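Local atomic coordinates of antifreeze protein (Marinomonas primoryensis, PDB entry 3P4G), a protein that probably binds ice through an ordered layer of anchored waters, as a hyperactive, calcium-dependent antifreeze protein built as a right-handed beta-helix. Residues 167-172 with 188-193; 260-265 with 318-323. All blocks are in the same frame, centred on the assembly; numbering follows the deposited sequence. Where two conformers were deposited one is given.

Interaction 1. Residues 167-172 with 188-193; sequences DVSGIV and NASGKV. With MG (magnesium ion), chain T.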
loop_
_atom_site.group_PDB
_atom_site.type_symbol
_atom_site.label_atom_id
_atom_site.label_comp_id
_atom_site.label_asym_id
_atom_site.label_seq_id
_atom_site.Cartn_x
_atom_site.Cartn_y
_atom_site.Cartn_z
ATOM N N ASP A 167 3.163 8.877 -4.457
ATOM C CA ASP A 167 1.787 9.081 -3.937
ATOM C C ASP A 167 0.902 7.866 -4.205
ATOM O O ASP A 167 1.197 7.030 -5.091
ATOM C CB ASP A 167 1.091 10.247 -4.686
ATOM C CG ASP A 167 1.764 11.579 -4.473
ATOM O OD1 ASP A 167 2.462 11.779 -3.471
ATOM O OD2 ASP A 167 1.574 12.458 -5.331
ATOM N N VAL A 168 -0.183 7.796 -3.457
ATOM C CA VAL A 168 -1.270 6.864 -3.814
ATOM C C VAL A 168 -2.439 7.720 -4.304
ATOM O O VAL A 168 -2.982 8.550 -3.563
ATOM C CB VAL A 168 -1.728 6.036 -2.614
ATOM C CG1 VAL A 168 -2.943 5.155 -3.000
ATOM C CG2 VAL A 168 -0.606 5.118 -2.056
ATOM N N SER A 169 -2.847 7.481 -5.549
ATOM C CA SER A 169 -4.035 8.148 -6.095
ATOM C C SER A 169 -5.089 7.103 -6.417
ATOM O O SER A 169 -6.283 7.436 -6.539
ATOM C CB SER A 169 -3.680 8.945 -7.352
ATOM O OG SER A 169 -2.921 10.137 -7.057
ATOM N N GLY A 170 -4.685 5.845 -6.576
ATOM C CA GLY A 170 -5.627 4.748 -6.777
ATOM C C GLY A 170 -6.046 4.070 -5.474
ATOM O O GLY A 170 -5.967 4.676 -4.375
ATOM N N ILE A 171 -6.566 2.848 -5.586
ATOM C CA ILE A 171 -7.051 2.118 -4.419
ATOM C C ILE A 171 -6.130 0.921 -4.143
ATOM O O ILE A 171 -6.043 -0.010 -4.975
ATOM C CB ILE A 171 -8.539 1.636 -4.619
ATOM C CG1 ILE A 171 -9.465 2.857 -4.706
ATOM C CG2 ILE A 171 -8.962 0.818 -3.424
ATOM C CD1 ILE A 171 -10.851 2.601 -5.210
ATOM N N VAL A 172 -5.447 0.964 -2.996
ATOM C CA VAL A 172 -4.581 -0.133 -2.521
ATOM C C VAL A 172 -5.387 -0.994 -1.535
ATOM O O VAL A 172 -5.981 -0.470 -0.570
ATOM C CB VAL A 172 -3.333 0.443 -1.803
ATOM C CG1 VAL A 172 -2.522 -0.642 -1.074
ATOM C CG2 VAL A 172 -2.451 1.182 -2.778
ATOM N N ASN A 188 -3.413 10.797 -1.861
ATOM C CA ASN A 188 -4.216 11.863 -2.468
ATOM C C ASN A 188 -5.713 11.739 -2.175
ATOM O O ASN A 188 -6.170 10.732 -1.687
ATOM C CB ASN A 188 -3.932 11.938 -3.970
ATOM C CG ASN A 188 -2.607 12.630 -4.285
ATOM O OD1 ASN A 188 -2.271 13.679 -3.705
ATOM N ND2 ASN A 188 -1.881 12.083 -5.266
ATOM N N ALA A 189 -6.474 12.781 -2.469
ATOM C CA ALA A 189 -7.888 12.772 -2.146
ATOM C C ALA A 189 -8.592 11.566 -2.745
ATOM O O ALA A 189 -9.528 11.048 -2.124
ATOM C CB ALA A 189 -8.585 14.096 -2.584
ATOM N N SER A 190 -8.159 11.122 -3.938
ATOM C CA SER A 190 -8.829 10.013 -4.631
ATOM C C SER A 190 -8.303 8.647 -4.141
ATOM O O SER A 190 -8.896 7.586 -4.466
ATOM C CB SER A 190 -8.604 10.133 -6.144
ATOM O OG SER A 190 -7.192 10.016 -6.436
ATOM N N GLY A 191 -7.198 8.676 -3.392
ATOM C CA GLY A 191 -6.431 7.439 -3.055
ATOM C C GLY A 191 -6.961 6.815 -1.786
ATOM O O GLY A 191 -7.516 7.514 -0.898
ATOM N N LYS A 192 -6.783 5.494 -1.670
ATOM C CA LYS A 192 -7.165 4.755 -0.471
ATOM C C LYS A 192 -6.134 3.706 -0.177
ATOM O O LYS A 192 -5.586 3.085 -1.115
ATOM C CB LYS A 192 -8.505 4.061 -0.663
ATOM C CG LYS A 192 -9.616 5.060 -1.016
ATOM C CD LYS A 192 -11.004 4.435 -0.864
ATOM C CE LYS A 192 -12.048 5.316 -1.553
ATOM N NZ LYS A 192 -12.118 6.703 -0.966
ATOM N N VAL A 193 -5.938 3.417 1.113
ATOM C CA VAL A 193 -5.114 2.249 1.508
ATOM C C VAL A 193 -5.968 1.501 2.499
ATOM O O VAL A 193 -6.264 2.022 3.569
ATOM C CB VAL A 193 -3.755 2.590 2.137
ATOM C CG1 VAL A 193 -3.039 1.288 2.702
ATOM C CG2 VAL A 193 -2.861 3.255 1.112
HETATM MG MG MG T . 1.756 14.459 -4.892
HETATM O O HOH W 1 3.171 14.284 -3.532
HETATM O O HOH W 2 0.017 14.245 -6.430
HETATM O O HOH W 3 -0.103 14.963 -3.555
HETATM O O HOH W 4 1.742 16.518 -5.278
#

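Interaction 2. Residues 260-265 with 318-323; sequences VLIVEH and ADFADY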
loop_
_atom_site.group_PDB
_atom_site.type_symbol
_atom_site.label_atom_id
_atom_site.label_comp_id
_atom_site.label_asym_id
_atom_site.label_seq_id
_atom_site.Cartn_x
_atom_site.Cartn_y
_atom_site.Cartn_z
ATOM N N VAL A 260 -5.725 3.419 20.563
ATOM C CA VAL A 260 -4.916 4.547 20.995
ATOM C C VAL A 260 -4.782 5.518 19.822
ATOM O O VAL A 260 -4.496 5.094 18.674
ATOM C CB VAL A 260 -3.486 4.071 21.451
ATOM C CG1 VAL A 260 -2.546 5.278 21.555
ATOM C CG2 VAL A 260 -3.631 3.241 22.780
ATOM N N LEU A 261 -4.978 6.808 20.095
ATOM C CA LEU A 261 -4.699 7.848 19.094
ATOM C C LEU A 261 -3.676 8.818 19.675
ATOM O O LEU A 261 -3.871 9.404 20.731
ATOM C CB LEU A 261 -5.990 8.599 18.727
ATOM C CG LEU A 261 -5.754 9.808 17.801
ATOM C CD1 LEU A 261 -5.180 9.363 16.441
ATOM C CD2 LEU A 261 -7.141 10.451 17.559
ATOM N N ILE A 262 -2.554 8.918 18.999
ATOM C CA ILE A 262 -1.531 9.907 19.328
ATOM C C ILE A 262 -1.513 11.002 18.306
ATOM O O ILE A 262 -1.295 10.761 17.123
ATOM C CB ILE A 262 -0.145 9.255 19.440
ATOM C CG1 ILE A 262 -0.182 8.228 20.582
ATOM C CG2 ILE A 262 0.974 10.306 19.828
ATOM C CD1 ILE A 262 0.872 7.281 20.461
ATOM N N VAL A 263 -1.716 12.227 18.789
ATOM C CA VAL A 263 -1.764 13.385 17.889
ATOM C C VAL A 263 -0.670 14.314 18.329
ATOM O O VAL A 263 -0.710 14.880 19.437
ATOM C CB VAL A 263 -3.202 14.011 17.815
ATOM C CG1 VAL A 263 -3.939 13.792 19.044
ATOM C CG2 VAL A 263 -3.237 15.449 17.451
ATOM N N GLU A 264 0.307 14.519 17.441
ATOM C CA GLU A 264 1.488 15.269 17.856
ATOM C C GLU A 264 1.402 16.793 17.598
ATOM O O GLU A 264 2.282 17.538 18.029
ATOM C CB GLU A 264 2.733 14.689 17.187
ATOM C CG GLU A 264 2.978 13.223 17.514
ATOM C CD GLU A 264 4.300 12.691 16.939
ATOM O OE1 GLU A 264 5.083 13.465 16.370
ATOM O OE2 GLU A 264 4.572 11.473 17.063
ATOM N N HIS A 265 0.374 17.241 16.866
ATOM C CA HIS A 265 0.277 18.644 16.444
ATOM C C HIS A 265 -1.180 19.149 16.653
ATOM O O HIS A 265 -1.902 18.619 17.523
ATOM C CB HIS A 265 0.831 18.749 14.989
ATOM C CG HIS A 265 1.418 20.088 14.682
ATOM N ND1 HIS A 265 0.639 21.200 14.410
ATOM C CD2 HIS A 265 2.701 20.525 14.700
ATOM C CE1 HIS A 265 1.426 22.257 14.242
ATOM N NE2 HIS A 265 2.682 21.863 14.365
ATOM N N ALA A 318 -1.842 5.708 29.536
ATOM C CA ALA A 318 -0.431 5.350 29.651
ATOM C C ALA A 318 0.468 6.586 29.577
ATOM O O ALA A 318 0.045 7.650 29.162
ATOM C CB ALA A 318 -0.009 4.348 28.546
ATOM N N ASP A 319 1.724 6.422 29.944
ATOM C CA ASP A 319 2.616 7.593 29.962
ATOM C C ASP A 319 3.015 8.093 28.562
ATOM O O ASP A 319 3.344 9.270 28.408
ATOM C CB ASP A 319 3.829 7.423 30.905
ATOM C CG ASP A 319 4.819 6.350 30.458
ATOM O OD1 ASP A 319 4.782 5.799 29.319
ATOM O OD2 ASP A 319 5.670 6.025 31.315
ATOM N N PHE A 320 2.990 7.196 27.568
ATOM C CA PHE A 320 3.383 7.505 26.170
ATOM C C PHE A 320 4.743 8.200 26.089
ATOM O O PHE A 320 4.893 9.186 25.357
ATOM C CB PHE A 320 2.339 8.379 25.450
ATOM C CG PHE A 320 0.981 7.776 25.380
ATOM C CD1 PHE A 320 -0.069 8.327 26.092
ATOM C CD2 PHE A 320 0.741 6.669 24.582
ATOM C CE1 PHE A 320 -1.344 7.789 26.015
ATOM C CE2 PHE A 320 -0.531 6.102 24.537
ATOM C CZ PHE A 320 -1.568 6.671 25.250
ATOM N N ALA A 321 5.722 7.674 26.831
ATOM C CA ALA A 321 7.045 8.314 26.984
ATOM C C ALA A 321 7.879 8.333 25.675
ATOM O O ALA A 321 8.854 9.095 25.551
ATOM C CB ALA A 321 7.813 7.649 28.114
ATOM N N ASP A 322 7.453 7.528 24.694
ATOM C CA ASP A 322 8.169 7.335 23.412
ATOM C C ASP A 322 8.008 8.453 22.379
ATOM O O ASP A 322 8.704 8.450 21.341
ATOM C CB ASP A 322 7.691 6.050 22.738
ATOM C CG ASP A 322 7.493 4.925 23.726
ATOM O OD1 ASP A 322 8.463 4.145 23.913
ATOM O OD2 ASP A 322 6.385 4.866 24.336
ATOM N N TYR A 323 7.090 9.386 22.638
ATOM C CA TYR A 323 6.555 10.212 21.555
ATOM C C TYR A 323 6.894 11.693 21.633
ATOM O O TYR A 323 6.986 12.348 20.590
ATOM C CB TYR A 323 5.053 9.985 21.407
ATOM C CG TYR A 323 4.690 8.527 21.112
ATOM C CD1 TYR A 323 4.121 7.707 22.094
ATOM C CD2 TYR A 323 4.928 7.970 19.849
ATOM C CE1 TYR A 323 3.778 6.355 21.825
ATOM C CE2 TYR A 323 4.613 6.631 19.574
ATOM C CZ TYR A 323 4.029 5.829 20.565
ATOM O OH TYR A 323 3.690 4.514 20.272
#

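Interaction 1. Residues 167-172 with 188-193
The amide nitrogen ND2 of Asn188 is claimed by three neighbours. Its shortest bond, 2.8 Å, goes to Ser169 OG, a partner lying only 13° out of the amide plane. A weak bond to Asp167 OD2 stretches from ND2 to 3.5 Å, the carboxylate and amide planes standing 78° apart. A magnesium-bound water accepts from the same nitrogen at 3.1 Å. That magnesium ion is held directly by Asp167 OD2 at 2.1 Å, while four waters complete the five ligands located. One of these donates to Asn188 OD1 at 2.5 Å, so the amide works as a second-shell group, gripping the hydrated ion from both of its polar atoms. Asp167 OD1 accepts from another ligand water and from the backbone N of Thr186, which, with the metal on OD2, helps fix how the carboxylate is turned. A leucine in place of Asn188 would probably leave Ser169 OG without its donor and two magnesium-bound waters without their amide partner.

All this sits where two successive coils of the right-handed parallel beta-helix bend into neighbouring strands, the second through a type I turn from Asn188 to Gly191. Ser190 tucks OG between its own N and carbonyl carbon (chi1 63°), from where it donates to an in-plane lone pair of Ser169 O at 2.7 Å. Beyond the turn, parallel pairing takes over: Lys192 N donates to Gly170 O, and Lys192 O receives Val172 N at 2.8 Å. Lys192 NZ reaches on to Glu211 in a salt bridge, whereas Val172 CB meets Val193 CG2 at 4.1 Å on the buried face of the strands.

Interaction 2. Residues 260-265 with 318-323
Ile262 presses the methyl CD1 onto one face of the Tyr323 ring, 3.5 Å from the ring centroid and 19° off its normal, a CH-pi contact displaced toward the rim. This is the close-packed part of the contact: the closest ring atom is CE1, 3.3 Å from that CD1. With CG1 set anti to the carbonyl carbon (chi1 -62°), the isoleucine chain extends outward from the strand and meets the tyrosine at about a right angle. The opposite face of the ring is backed by Asp322 CB. Beside this pair, Val260 CG1 lies 3.7 Å from Phe320 CE2, and Ala318 CB sits over the centre of the phenylalanine ring.

The arrangement is a C-terminal tail folded back on the outer side of the beta-helix: a type I turn from Phe320 to Tyr323 brings both aromatic rings against strand 260-263, where Tyr281 of the next coil also meets the Phe320 ring, nearly parallel to it.

By contrast, packing thins toward Glu264, whose OE2 stays 4.4 Å from Tyr323 O and is engaged instead by Arg241, with OE1 bonded to Gln243. On the solvent side, exposed Asp319 and Ala321 are joined by an Asx turn in which Ala321 N donates to Asp319 OD1 at 3.3 Å.

Interactions 1 and 2 lie in series along the chain and belong to different faces of the same beta-helix, their centres about 27 Å apart and their nearest atoms about 15 Å. Interaction 1 joins successive coils through strands 171-173 and 192-194, near the middle of the stack. Interaction 2 uses strand 260-263, several coils further on, among the strands on the other face of the solenoid. The first repeats coil-to-coil pairing between stretches only 16 residues apart; the second spans 53 residues, returning the chain end to a coil earlier in the sequence. Together they illustrate local stacking that propagates a solenoid and a tail that packs near its C-terminal end.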